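Local structure of response regulator (3HDV) at residues L11-N16 and E41-Y46; R30-V35 and L120-L125; T58-Q63 and D69-I74. The protein probably works as a signalling response regulator, of which this chain is the CheY-like receiver domain that would accept a phosphoryl group from a partner kinase. All blocks are in the same frame, centred on the assembly; numbering follows the deposited sequence.

Contact 1 (L11-N16 and E41-Y46)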
ATOM      1  N   LEU B  11       2.217 -13.746   1.010  1.00 26.38           N
ATOM      2  CA  LEU B  11       1.844 -13.435  -0.373  1.00 25.40           C
ATOM      3  C   LEU B  11       0.591 -12.534  -0.356  1.00 25.03           C
ATOM      4  O   LEU B  11      -0.455 -12.917   0.141  1.00 24.35           O
ATOM      5  CB  LEU B  11       1.459 -14.698  -1.108  1.00 25.61           C
ATOM      6  CG  LEU B  11       0.901 -14.576  -2.535  1.00 24.82           C
ATOM      7  CD1 LEU B  11       1.967 -14.054  -3.509  1.00 25.29           C
ATOM      8  CD2 LEU B  11       0.395 -15.995  -2.960  1.00 24.70           C
ATOM      9  N   VAL B  12       0.684 -11.374  -0.961  1.00 25.64           N
ATOM     10  CA  VAL B  12      -0.479 -10.470  -1.030  1.00 25.65           C
ATOM     11  C   VAL B  12      -1.080 -10.542  -2.431  1.00 26.72           C
ATOM     12  O   VAL B  12      -0.420 -10.195  -3.402  1.00 27.41           O
ATOM     13  CB  VAL B  12      -0.046  -9.019  -0.766  1.00 25.30           C
ATOM     14  CG1 VAL B  12      -1.264  -8.044  -0.965  1.00 24.97           C
ATOM     15  CG2 VAL B  12       0.531  -8.882   0.686  1.00 22.75           C
ATOM     16  N   VAL B  13      -2.338 -10.937  -2.535  1.00 26.67           N
ATOM     17  CA  VAL B  13      -2.949 -11.099  -3.845  1.00 25.86           C
ATOM     18  C   VAL B  13      -4.025 -10.015  -4.032  1.00 26.04           C
ATOM     19  O   VAL B  13      -4.976  -9.953  -3.266  1.00 24.86           O
ATOM     20  CB  VAL B  13      -3.612 -12.502  -3.957  1.00 24.77           C
ATOM     21  CG1 VAL B  13      -4.284 -12.738  -5.327  1.00 22.33           C
ATOM     22  CG2 VAL B  13      -2.609 -13.594  -3.526  1.00 24.50           C
ATOM     23  N   ASP B  14      -3.865  -9.210  -5.080  1.00 27.04           N
ATOM     24  CA  ASP B  14      -4.839  -8.174  -5.412  1.00 28.21           C
ATOM     25  C   ASP B  14      -4.614  -7.713  -6.834  1.00 27.59           C
ATOM     26  O   ASP B  14      -3.459  -7.517  -7.259  1.00 28.75           O
ATOM     27  CB  ASP B  14      -4.629  -7.002  -4.430  1.00 28.36           C
ATOM     28  CG  ASP B  14      -5.748  -5.978  -4.486  1.00 30.96           C
ATOM     29  OD1 ASP B  14      -6.612  -6.031  -5.407  1.00 28.42           O
ATOM     30  OD2 ASP B  14      -5.735  -5.138  -3.575  1.00 30.48           O
ATOM     31  N   ASP B  15      -5.688  -7.484  -7.596  1.00 28.39           N
ATOM     32  CA  ASP B  15      -5.470  -6.962  -8.942  1.00 28.98           C
ATOM     33  C   ASP B  15      -5.274  -5.443  -8.933  1.00 29.84           C
ATOM     34  O   ASP B  15      -4.888  -4.840  -9.916  1.00 29.66           O
ATOM     35  CB  ASP B  15      -6.536  -7.480  -9.933  1.00 29.85           C
ATOM     36  CG  ASP B  15      -7.957  -7.007  -9.600  1.00 31.79           C
ATOM     37  OD1 ASP B  15      -8.173  -6.483  -8.511  1.00 37.75           O
ATOM     38  OD2 ASP B  15      -8.880  -7.157 -10.447  1.00 36.39           O
ATOM     39  N   ASN B  16      -5.532  -4.817  -7.788  1.00 30.12           N
ATOM     40  CA  ASN B  16      -5.224  -3.391  -7.605  1.00 30.43           C
ATOM     41  C   ASN B  16      -3.771  -3.227  -7.161  1.00 29.40           C
ATOM     42  O   ASN B  16      -3.463  -3.478  -5.980  1.00 28.75           O
ATOM     43  CB  ASN B  16      -6.248  -2.825  -6.612  1.00 30.84           C
ATOM     44  CG  ASN B  16      -6.045  -1.370  -6.259  1.00 34.85           C
ATOM     45  OD1 ASN B  16      -5.002  -0.720  -6.487  1.00 34.10           O
ATOM     46  ND2 ASN B  16      -7.094  -0.838  -5.649  1.00 41.71           N
ATOM     47  N   GLU B  41      -4.160 -16.691 -10.915  1.00 33.90           N
ATOM     48  CA  GLU B  41      -3.078 -17.406 -11.654  1.00 34.48           C
ATOM     49  C   GLU B  41      -1.685 -17.083 -11.129  1.00 33.19           C
ATOM     50  O   GLU B  41      -0.936 -17.989 -10.823  1.00 33.63           O
ATOM     51  CB  GLU B  41      -3.158 -17.186 -13.186  1.00 35.56           C
ATOM     52  CG  GLU B  41      -2.364 -18.306 -14.027  1.00 39.91           C
ATOM     53  CD  GLU B  41      -2.534 -19.751 -13.442  1.00 51.05           C
ATOM     54  OE1 GLU B  41      -3.704 -20.255 -13.370  1.00 51.73           O
ATOM     55  OE2 GLU B  41      -1.494 -20.367 -13.024  1.00 53.36           O
ATOM     56  N   GLU B  42      -1.334 -15.809 -10.986  1.00 32.17           N
ATOM     57  CA  GLU B  42      -0.049 -15.473 -10.411  1.00 32.37           C
ATOM     58  C   GLU B  42       0.062 -15.962  -8.975  1.00 32.21           C
ATOM     59  O   GLU B  42       1.152 -16.386  -8.548  1.00 32.13           O
ATOM     60  CB  GLU B  42       0.221 -13.978 -10.481  1.00 33.76           C
ATOM     61  CG  GLU B  42       1.525 -13.609 -11.092  1.00 38.54           C
ATOM     62  CD  GLU B  42       2.098 -12.314 -10.533  1.00 44.69           C
ATOM     63  OE1 GLU B  42       1.345 -11.349 -10.409  1.00 40.07           O
ATOM     64  OE2 GLU B  42       3.313 -12.286 -10.186  1.00 49.99           O
ATOM     65  N   ALA B  43      -1.047 -15.948  -8.227  1.00 31.13           N
ATOM     66  CA  ALA B  43      -1.028 -16.485  -6.852  1.00 30.12           C
ATOM     67  C   ALA B  43      -0.623 -17.964  -6.869  1.00 30.40           C
ATOM     68  O   ALA B  43       0.190 -18.375  -6.052  1.00 29.03           O
ATOM     69  CB  ALA B  43      -2.403 -16.348  -6.127  1.00 27.48           C
ATOM     70  N   ARG B  44      -1.245 -18.770  -7.745  1.00 32.12           N
ATOM     71  CA  ARG B  44      -0.969 -20.224  -7.794  1.00 34.01           C
ATOM     72  C   ARG B  44       0.520 -20.479  -8.216  1.00 35.12           C
ATOM     73  O   ARG B  44       1.213 -21.311  -7.630  1.00 37.27           O
ATOM     74  CB  ARG B  44      -1.967 -20.930  -8.721  1.00 34.44           C
ATOM     75  CG  ARG B  44      -3.330 -21.180  -8.094  1.00 36.24           C
ATOM     76  CD  ARG B  44      -4.228 -22.010  -9.029  1.00 35.18           C
ATOM     77  NE  ARG B  44      -4.586 -21.205 -10.176  1.00 38.82           N
ATOM     78  CZ  ARG B  44      -5.760 -20.596 -10.307  1.00 38.82           C
ATOM     79  NH1 ARG B  44      -6.701 -20.716  -9.372  1.00 37.23           N
ATOM     80  NH2 ARG B  44      -5.975 -19.848 -11.366  1.00 39.32           N
ATOM     81  N   LEU B  45       1.028 -19.691  -9.151  1.00 35.28           N
ATOM     82  CA  LEU B  45       2.461 -19.729  -9.481  1.00 36.49           C
ATOM     83  C   LEU B  45       3.382 -19.500  -8.288  1.00 37.02           C
ATOM     84  O   LEU B  45       4.286 -20.305  -8.039  1.00 37.06           O
ATOM     85  CB  LEU B  45       2.789 -18.743 -10.596  1.00 35.66           C
ATOM     86  CG  LEU B  45       2.198 -19.136 -11.956  1.00 36.80           C
ATOM     87  CD1 LEU B  45       2.446 -18.016 -12.946  1.00 33.54           C
ATOM     88  CD2 LEU B  45       2.845 -20.478 -12.451  1.00 38.17           C
ATOM     89  N   TYR B  46       3.167 -18.391  -7.571  1.00 36.24           N
ATOM     90  CA  TYR B  46       3.975 -18.053  -6.433  1.00 35.41           C
ATOM     91  C   TYR B  46       3.964 -19.209  -5.430  1.00 35.57           C
ATOM     92  O   TYR B  46       5.020 -19.627  -4.922  1.00 32.82           O
ATOM     93  CB  TYR B  46       3.480 -16.749  -5.759  1.00 36.26           C
ATOM     94  CG  TYR B  46       4.514 -15.659  -5.823  1.00 36.03           C
ATOM     95  CD1 TYR B  46       5.772 -15.911  -5.344  1.00 32.97           C
ATOM     96  CD2 TYR B  46       4.261 -14.409  -6.401  1.00 34.41           C
ATOM     97  CE1 TYR B  46       6.775 -14.965  -5.381  1.00 38.50           C
ATOM     98  CE2 TYR B  46       5.300 -13.409  -6.435  1.00 34.26           C
ATOM     99  CZ  TYR B  46       6.539 -13.725  -5.900  1.00 37.76           C
ATOM    100  OH  TYR B  46       7.644 -12.877  -5.896  1.00 42.52           O
TER

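Contact 2 (R30-V35 and L120-L125)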
ATOM      1  N   ARG B  30       6.844  -3.276   9.102  1.00 40.16           N
ATOM      2  CA  ARG B  30       6.678  -3.968  10.397  1.00 41.35           C
ATOM      3  C   ARG B  30       7.576  -5.187  10.508  1.00 41.42           C
ATOM      4  O   ARG B  30       7.351  -6.040  11.367  1.00 42.51           O
ATOM      5  CB  ARG B  30       5.213  -4.377  10.616  1.00 41.86           C
ATOM      6  CG  ARG B  30       4.231  -3.202  10.684  1.00 43.67           C
ATOM      7  CD  ARG B  30       4.633  -2.231  11.779  1.00 50.00           C
ATOM      8  NE  ARG B  30       4.571  -2.879  13.086  1.00 57.66           N
ATOM      9  CZ  ARG B  30       5.058  -2.387  14.228  1.00 62.47           C
ATOM     10  NH1 ARG B  30       5.673  -1.194  14.271  1.00 62.21           N
ATOM     11  NH2 ARG B  30       4.925  -3.107  15.344  1.00 64.59           N
ATOM     12  N   GLY B  31       8.593  -5.256   9.647  1.00 41.31           N
ATOM     13  CA  GLY B  31       9.555  -6.351   9.609  1.00 40.79           C
ATOM     14  C   GLY B  31       9.124  -7.683   9.023  1.00 40.88           C
ATOM     15  O   GLY B  31       9.811  -8.708   9.242  1.00 40.97           O
ATOM     16  N   ILE B  32       8.010  -7.693   8.269  1.00 39.25           N
ATOM     17  CA  ILE B  32       7.501  -8.918   7.652  1.00 36.66           C
ATOM     18  C   ILE B  32       7.691  -8.866   6.126  1.00 37.11           C
ATOM     19  O   ILE B  32       7.152  -7.967   5.450  1.00 36.09           O
ATOM     20  CB  ILE B  32       6.003  -9.138   7.960  1.00 36.93           C
ATOM     21  CG1 ILE B  32       5.752  -9.268   9.483  1.00 36.53           C
ATOM     22  CG2 ILE B  32       5.465 -10.348   7.192  1.00 34.04           C
ATOM     23  CD1 ILE B  32       4.351  -8.926   9.891  1.00 36.84           C
ATOM     24  N   ASP B  33       8.445  -9.829   5.600  1.00 34.81           N
ATOM     25  CA  ASP B  33       8.673  -9.970   4.177  1.00 36.01           C
ATOM     26  C   ASP B  33       7.358 -10.270   3.436  1.00 33.25           C
ATOM     27  O   ASP B  33       6.542 -11.051   3.916  1.00 32.19           O
ATOM     28  CB  ASP B  33       9.581 -11.151   3.979  1.00 37.64           C
ATOM     29  CG  ASP B  33      10.554 -10.954   2.891  1.00 45.16           C
ATOM     30  OD1 ASP B  33      10.396  -9.980   2.077  1.00 51.60           O
ATOM     31  OD2 ASP B  33      11.488 -11.810   2.856  1.00 53.09           O
ATOM     32  N   ALA B  34       7.167  -9.669   2.270  1.00 31.42           N
ATOM     33  CA  ALA B  34       5.915  -9.885   1.534  1.00 29.66           C
ATOM     34  C   ALA B  34       6.147  -9.831   0.068  1.00 28.47           C
ATOM     35  O   ALA B  34       6.983  -9.101  -0.370  1.00 29.67           O
ATOM     36  CB  ALA B  34       4.862  -8.843   1.952  1.00 27.86           C
ATOM     37  N   VAL B  35       5.369 -10.590  -0.704  1.00 28.78           N
ATOM     38  CA  VAL B  35       5.481 -10.519  -2.166  1.00 28.39           C
ATOM     39  C   VAL B  35       4.076 -10.414  -2.701  1.00 28.07           C
ATOM     40  O   VAL B  35       3.141 -10.708  -1.971  1.00 28.46           O
ATOM     41  CB  VAL B  35       6.176 -11.753  -2.768  1.00 27.56           C
ATOM     42  CG1 VAL B  35       7.713 -11.663  -2.474  1.00 29.99           C
ATOM     43  CG2 VAL B  35       5.579 -13.062  -2.224  1.00 27.26           C
ATOM     44  N   LEU B 120      -3.533 -10.645  13.499  1.00 38.11           N
ATOM     45  CA  LEU B 120      -3.767 -11.924  12.809  1.00 37.96           C
ATOM     46  C   LEU B 120      -2.521 -12.471  12.128  1.00 38.05           C
ATOM     47  O   LEU B 120      -2.254 -13.653  12.235  1.00 38.50           O
ATOM     48  CB  LEU B 120      -4.896 -11.815  11.784  1.00 37.84           C
ATOM     49  CG  LEU B 120      -6.262 -11.366  12.265  1.00 39.48           C
ATOM     50  CD1 LEU B 120      -7.171 -11.082  11.040  1.00 39.69           C
ATOM     51  CD2 LEU B 120      -6.900 -12.383  13.231  1.00 43.26           C
ATOM     52  N   VAL B 121      -1.771 -11.621  11.426  1.00 37.82           N
ATOM     53  CA  VAL B 121      -0.534 -12.047  10.748  1.00 39.14           C
ATOM     54  C   VAL B 121       0.560 -12.554  11.721  1.00 39.95           C
ATOM     55  O   VAL B 121       1.116 -13.656  11.544  1.00 39.72           O
ATOM     56  CB  VAL B 121       0.039 -10.913   9.834  1.00 38.71           C
ATOM     57  CG1 VAL B 121       1.397 -11.284   9.337  1.00 39.84           C
ATOM     58  CG2 VAL B 121      -0.907 -10.628   8.668  1.00 37.23           C
ATOM     59  N   ASN B 122       0.860 -11.740  12.730  1.00 40.67           N
ATOM     60  CA  ASN B 122       1.802 -12.101  13.804  1.00 42.19           C
ATOM     61  C   ASN B 122       1.445 -13.417  14.481  1.00 43.20           C
ATOM     62  O   ASN B 122       2.322 -14.276  14.674  1.00 43.81           O
ATOM     63  CB  ASN B 122       1.886 -10.964  14.833  1.00 41.46           C
ATOM     64  CG  ASN B 122       2.709  -9.782  14.322  1.00 41.66           C
ATOM     65  OD1 ASN B 122       3.516  -9.941  13.423  1.00 41.51           O
ATOM     66  ND2 ASN B 122       2.517  -8.597  14.910  1.00 41.20           N
ATOM     67  N   LYS B 123       0.158 -13.593  14.788  1.00 43.43           N
ATOM     68  CA  LYS B 123      -0.336 -14.818  15.389  1.00 45.70           C
ATOM     69  C   LYS B 123      -0.170 -16.038  14.490  1.00 46.01           C
ATOM     70  O   LYS B 123       0.311 -17.095  14.941  1.00 46.23           O
ATOM     71  CB  LYS B 123      -1.800 -14.635  15.821  1.00 46.40           C
ATOM     72  CG  LYS B 123      -2.483 -15.906  16.343  1.00 49.97           C
ATOM     73  CD  LYS B 123      -3.686 -15.533  17.216  1.00 55.75           C
ATOM     74  CE  LYS B 123      -4.638 -16.718  17.436  1.00 60.97           C
ATOM     75  NZ  LYS B 123      -5.906 -16.292  18.142  1.00 62.49           N
ATOM     76  N   GLU B 124      -0.579 -15.921  13.228  1.00 46.08           N
ATOM     77  CA  GLU B 124      -0.410 -17.016  12.278  1.00 47.19           C
ATOM     78  C   GLU B 124       1.042 -17.354  12.011  1.00 48.02           C
ATOM     79  O   GLU B 124       1.392 -18.522  11.892  1.00 48.46           O
ATOM     80  CB  GLU B 124      -1.108 -16.725  10.954  1.00 47.03           C
ATOM     81  CG  GLU B 124      -2.587 -17.039  10.959  1.00 46.86           C
ATOM     82  CD  GLU B 124      -2.905 -18.517  11.206  1.00 47.14           C
ATOM     83  OE1 GLU B 124      -2.456 -19.411  10.462  1.00 48.14           O
ATOM     84  OE2 GLU B 124      -3.659 -18.784  12.132  1.00 48.47           O
ATOM     85  N   LEU B 125       1.876 -16.333  11.922  1.00 49.40           N
ATOM     86  CA  LEU B 125       3.287 -16.519  11.627  1.00 52.23           C
ATOM     87  C   LEU B 125       4.156 -16.776  12.871  1.00 53.80           C
ATOM     88  O   LEU B 125       5.393 -16.883  12.755  1.00 54.56           O
ATOM     89  CB  LEU B 125       3.828 -15.313  10.857  1.00 51.92           C
ATOM     90  CG  LEU B 125       3.284 -15.042   9.440  1.00 52.23           C
ATOM     91  CD1 LEU B 125       3.946 -13.787   8.869  1.00 51.58           C
ATOM     92  CD2 LEU B 125       3.475 -16.236   8.510  1.00 50.66           C
TER

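Contact 3 (T58-Q63 and D69-I74)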
ATOM      1  N   THR B  58      -5.696 -12.171   0.539  1.00 27.19           N
ATOM      2  CA  THR B  58      -6.361 -11.970  -0.730  1.00 26.96           C
ATOM      3  C   THR B  58      -7.645 -11.140  -0.684  1.00 26.52           C
ATOM      4  O   THR B  58      -8.389 -11.167   0.297  1.00 25.63           O
ATOM      5  CB  THR B  58      -6.639 -13.332  -1.460  1.00 27.57           C
ATOM      6  OG1 THR B  58      -7.059 -13.068  -2.804  1.00 25.85           O
ATOM      7  CG2 THR B  58      -7.746 -14.111  -0.768  1.00 26.51           C
ATOM      8  N   ASP B  59      -7.876 -10.374  -1.752  1.00 28.23           N
ATOM      9  CA  ASP B  59      -9.220  -9.779  -2.032  1.00 28.87           C
ATOM     10  C   ASP B  59     -10.089 -10.893  -2.637  1.00 30.57           C
ATOM     11  O   ASP B  59      -9.568 -11.944  -3.091  1.00 30.93           O
ATOM     12  CB  ASP B  59      -9.092  -8.552  -2.971  1.00 28.98           C
ATOM     13  CG  ASP B  59     -10.304  -7.583  -2.887  1.00 30.19           C
ATOM     14  OD1 ASP B  59     -11.418  -7.954  -2.421  1.00 28.95           O
ATOM     15  OD2 ASP B  59     -10.159  -6.446  -3.325  1.00 31.20           O
ATOM     16  N   LEU B  60     -11.407 -10.700  -2.599  1.00 30.79           N
ATOM     17  CA  LEU B  60     -12.373 -11.572  -3.221  1.00 31.64           C
ATOM     18  C   LEU B  60     -12.721 -11.041  -4.616  1.00 32.62           C
ATOM     19  O   LEU B  60     -12.953 -11.796  -5.538  1.00 32.26           O
ATOM     20  CB  LEU B  60     -13.628 -11.624  -2.346  1.00 31.41           C
ATOM     21  CG  LEU B  60     -13.461 -12.418  -1.030  1.00 30.87           C
ATOM     22  CD1 LEU B  60     -14.843 -12.489  -0.412  1.00 32.70           C
ATOM     23  CD2 LEU B  60     -12.854 -13.856  -1.206  1.00 30.35           C
ATOM     24  N   ARG B  61     -12.723  -9.722  -4.732  1.00 33.60           N
ATOM     25  CA  ARG B  61     -13.121  -8.985  -5.916  1.00 35.44           C
ATOM     26  C   ARG B  61     -11.926  -8.827  -6.894  1.00 35.14           C
ATOM     27  O   ARG B  61     -11.149  -7.878  -6.816  1.00 35.83           O
ATOM     28  CB  ARG B  61     -13.599  -7.642  -5.379  1.00 36.23           C
ATOM     29  CG  ARG B  61     -14.931  -7.135  -5.871  1.00 40.69           C
ATOM     30  CD  ARG B  61     -16.210  -7.931  -5.584  1.00 38.76           C
ATOM     31  NE  ARG B  61     -16.241  -9.335  -6.014  1.00 32.59           N
ATOM     32  CZ  ARG B  61     -16.603 -10.306  -5.190  1.00 30.49           C
ATOM     33  NH1 ARG B  61     -16.940 -10.005  -3.921  1.00 24.82           N
ATOM     34  NH2 ARG B  61     -16.623 -11.546  -5.599  1.00 28.48           N
HETATM   35  N   MSE B  62     -11.752  -9.779  -7.783  1.00 36.32           N
HETATM   36  CA  MSE B  62     -10.624  -9.740  -8.704  1.00 38.94           C
HETATM   37  C   MSE B  62     -11.032 -10.265 -10.049  1.00 38.07           C
HETATM   38  O   MSE B  62     -11.892 -11.121 -10.130  1.00 36.68           O
HETATM   39  CB  MSE B  62      -9.440 -10.551  -8.181  1.00 37.28           C
HETATM   40  CG  MSE B  62      -8.895 -10.040  -6.822  1.00 38.55           C
HETATM   41 SE   MSE B  62      -7.244 -11.053  -6.301  1.00 47.68          SE
HETATM   42  CE  MSE B  62      -7.997 -12.890  -6.289  1.00 27.98           C
ATOM     43  N   GLN B  63     -10.397  -9.712 -11.085  1.00 39.44           N
ATOM     44  CA  GLN B  63     -10.598 -10.133 -12.469  1.00 42.00           C
ATOM     45  C   GLN B  63      -9.256 -10.585 -13.016  1.00 41.54           C
ATOM     46  O   GLN B  63      -8.270  -9.896 -12.797  1.00 42.05           O
ATOM     47  CB  GLN B  63     -11.118  -8.968 -13.335  1.00 41.40           C
ATOM     48  CG  GLN B  63     -12.475  -8.361 -12.909  1.00 46.43           C
ATOM     49  CD  GLN B  63     -13.696  -9.286 -13.110  1.00 53.05           C
ATOM     50  OE1 GLN B  63     -13.556 -10.492 -13.350  1.00 56.33           O
ATOM     51  NE2 GLN B  63     -14.908  -8.706 -13.021  1.00 53.03           N
ATOM     52  N   ASP B  69     -12.833 -18.358  -5.923  1.00 34.44           N
ATOM     53  CA  ASP B  69     -12.375 -19.455  -6.791  1.00 35.24           C
ATOM     54  C   ASP B  69     -10.914 -19.792  -6.479  1.00 35.07           C
ATOM     55  O   ASP B  69     -10.556 -20.964  -6.456  1.00 36.66           O
ATOM     56  CB  ASP B  69     -12.499 -19.062  -8.262  1.00 34.89           C
ATOM     57  CG  ASP B  69     -13.919 -19.204  -8.801  1.00 37.20           C
ATOM     58  OD1 ASP B  69     -14.716 -19.960  -8.233  1.00 38.98           O
ATOM     59  OD2 ASP B  69     -14.228 -18.563  -9.816  1.00 39.71           O
ATOM     60  N   LEU B  70     -10.069 -18.786  -6.234  1.00 34.11           N
ATOM     61  CA  LEU B  70      -8.668 -19.042  -5.904  1.00 32.86           C
ATOM     62  C   LEU B  70      -8.560 -19.874  -4.638  1.00 34.17           C
ATOM     63  O   LEU B  70      -7.846 -20.881  -4.595  1.00 35.43           O
ATOM     64  CB  LEU B  70      -7.882 -17.740  -5.760  1.00 33.70           C
ATOM     65  CG  LEU B  70      -6.510 -17.800  -5.052  1.00 31.93           C
ATOM     66  CD1 LEU B  70      -5.490 -18.661  -5.865  1.00 30.96           C
ATOM     67  CD2 LEU B  70      -5.929 -16.411  -4.822  1.00 31.88           C
ATOM     68  N   ILE B  71      -9.275 -19.480  -3.595  1.00 32.54           N
ATOM     69  CA  ILE B  71      -9.298 -20.237  -2.362  1.00 32.98           C
ATOM     70  C   ILE B  71      -9.750 -21.694  -2.558  1.00 33.70           C
ATOM     71  O   ILE B  71      -9.137 -22.614  -2.023  1.00 33.37           O
ATOM     72  CB  ILE B  71     -10.162 -19.505  -1.247  1.00 32.24           C
ATOM     73  CG1 ILE B  71      -9.509 -18.149  -0.942  1.00 31.76           C
ATOM     74  CG2 ILE B  71     -10.278 -20.369  -0.001  1.00 32.14           C
ATOM     75  CD1 ILE B  71     -10.355 -17.180  -0.084  1.00 31.10           C
ATOM     76  N   ARG B  72     -10.809 -21.896  -3.321  1.00 35.55           N
ATOM     77  CA  ARG B  72     -11.275 -23.244  -3.633  1.00 37.87           C
ATOM     78  C   ARG B  72     -10.186 -24.088  -4.289  1.00 38.08           C
ATOM     79  O   ARG B  72      -9.974 -25.228  -3.900  1.00 38.99           O
ATOM     80  CB  ARG B  72     -12.462 -23.188  -4.592  1.00 38.30           C
ATOM     81  CG  ARG B  72     -13.803 -23.174  -3.934  1.00 41.86           C
ATOM     82  CD  ARG B  72     -14.766 -22.540  -4.916  1.00 43.72           C
ATOM     83  NE  ARG B  72     -16.080 -22.366  -4.340  1.00 45.24           N
ATOM     84  CZ  ARG B  72     -17.035 -21.623  -4.888  1.00 46.59           C
ATOM     85  NH1 ARG B  72     -16.808 -20.981  -6.026  1.00 47.16           N
ATOM     86  NH2 ARG B  72     -18.217 -21.528  -4.292  1.00 46.45           N
ATOM     87  N   THR B  73      -9.478 -23.540  -5.268  1.00 38.42           N
ATOM     88  CA  THR B  73      -8.410 -24.359  -5.885  1.00 39.18           C
ATOM     89  C   THR B  73      -7.271 -24.640  -4.913  1.00 40.30           C
ATOM     90  O   THR B  73      -6.637 -25.723  -4.978  1.00 40.51           O
ATOM     91  CB  THR B  73      -7.843 -23.761  -7.160  1.00 38.55           C
ATOM     92  OG1 THR B  73      -7.118 -22.558  -6.870  1.00 38.50           O
ATOM     93  CG2 THR B  73      -8.939 -23.525  -8.172  1.00 37.96           C
ATOM     94  N   ILE B  74      -6.973 -23.674  -4.022  1.00 39.45           N
ATOM     95  CA  ILE B  74      -5.943 -23.915  -3.009  1.00 38.94           C
ATOM     96  C   ILE B  74      -6.341 -25.085  -2.086  1.00 39.58           C
ATOM     97  O   ILE B  74      -5.537 -25.955  -1.807  1.00 39.11           O
ATOM     98  CB  ILE B  74      -5.549 -22.644  -2.197  1.00 38.63           C
ATOM     99  CG1 ILE B  74      -4.867 -21.629  -3.109  1.00 38.83           C
ATOM    100  CG2 ILE B  74      -4.604 -23.012  -1.041  1.00 36.98           C
ATOM    101  CD1 ILE B  74      -4.763 -20.215  -2.520  1.00 37.15           C
TER

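Contact 1 (L11-N16 and E41-Y46)
Leu11 lies against Tyr46, its CD1 methyl meeting the ring root at an oblique slant, 3.7 Å from CD2 of the tyrosine. With CG anti to the backbone N (chi1 174°), the leucine points both its methyls at helix 40-49. CD1 goes to Tyr46, while CD2 comes down on the helix backbone, where its nearest atom is Ala43 O at 3.9 Å. Two residues along the strand, Val13 straddles the methyl of Ala43: Val13 CG2 is 3.8 Å from Ala43 CB, and Val13 CG1 is 4.1 Å from the same CB. The alanine has only a methyl to place there, which is consistent with the close approach, the Val13 and Ala43 CA atoms being 6.5 Å apart. No hydrogen bond crosses; the grip is apolar and largely buried. The axes of strand 11-13 and helix 41-46 approach to 9.3 Å and run nearly antiparallel, at 168°.

Arg44, whose side chain leaves the helix away from the strand, makes a salt bridge with Glu41 through NH2 and has Glu65 as a second acidic partner. Past the strand, the chain folds into an Asx turn: Asn16 N donates to Asp14 OD1 over 2.9 Å, coming from above the carboxylate plane, and Asn16 then N-caps the next helix through Asn19 N. Asp14 and Asp15 come just after the C-terminal end of the strand, where receiver domains carry acidic residues beside the phosphoacceptor.

Helix 40-49 leaves strand 33-37 and leads into strand 53-58, with strand 9-13 lying between those two in the sheet. It therefore packs over the strand that its own connection skips, the beta-alpha-beta crossover typical of the CheY-like doubly wound fold.

Contact 2 (R30-V35 and L120-L125)
A Schellman motif ends helix 17-29, with Gly31 at its C-prime position, and the residue directly after it, Ile32, is the one that meets the C-terminal turn of helix 114-124. Every contact from this side goes through its side chain. Ile32 CD1 touches two neighbouring helix residues, 3.8 Å from Val121 CG1 and 3.8 Å from Asn122 OD1; the latter is a plain van der Waals approach of a methyl to an amide oxygen. The short branch turns to Leu125: Ile32 CG2 lies 4.1 Å from Leu125 CD1. With CG1 anti to the carbonyl carbon (chi1 -61°) and CG2 anti to the backbone N, the two branches are aimed at residues four apart, Val121 and Leu125, which are joined by the backbone bond Leu125 N to Val121 O. The side chains meet at a slant, and no hydrogen bond crosses.

Nearby, Arg30 packs on Leu25 of the second subunit, and Leu118 and Ile127 also border Ile32. Helices 17-29 and 114-124 cover the same face of the parallel sheet; Ile32 sits where the end of the first comes beside the end of the second, and Val10 of strand 9-13 touches both Ile32 and Leu125.

Contact 3 (T58-Q63 and D69-I74)
Close to where Thr58 meets Leu70 and Ile71, the Asp59 carboxylate takes two backbone donors on OD1: Arg61 N from above its plane, making an Asx turn, and Leu60 N on the anti side, 22° out of plane. The other flat group, the Arg72 guanidinium, has Asp69 OD1 at its edge in a salt bridge. Segment 58-63 is the phosphoacceptor loop of the receiver fold, with Asp59 the predicted phosphorylation site, and it packs against the helix that follows it.

Thr58 has OG1 anti to the backbone N (chi1 -169°), which turns the hydroxyl to Asp59 O, 2.8 Å away and met in the carbonyl plane on a lone pair. Its CG2 reaches Ile71 CD1 at 4.1 Å, and Leu60 CD2 comes to the same methyl at 4.3 Å. Selenomethionine Met62 brings CE to 4.3 Å from Leu70 CD2, a methyl that also faces Thr58 OG1. Exchanging Thr58 for an alanine here would probably leave Asp59 O without its hydroxyl partner and open a gap beside Ile71 CD1. Within the helix, Leu70 O accepts twice, from Ile74 N and from Thr73 OG1 at 2.9 Å.

Overall arrangement
Strand 9-13 borders all three contacts. Contacts 1 and 3 have centres about 9 Å apart and share the face of the sheet covered by helices 40-49 and 67-75. They join through Asp15 OD2 and Gln63 N, probably hydrogen-bonded at 3.0 Å, and through Val13 CG1 against Met62 SE at 3.5 Å. The acidic pair Asp14 and Asp15 of segment 11-16 thus lies beside the loop of Asp59, the predicted phosphorylation site. Contact 2, on the opposite face, is about 17 Å from contact 1 between centres, yet the two touch through a probable hydrogen bond of 2.7 Å between Val12 N and Val35 O. From contact 3 its nearest atoms are about 9 Å away.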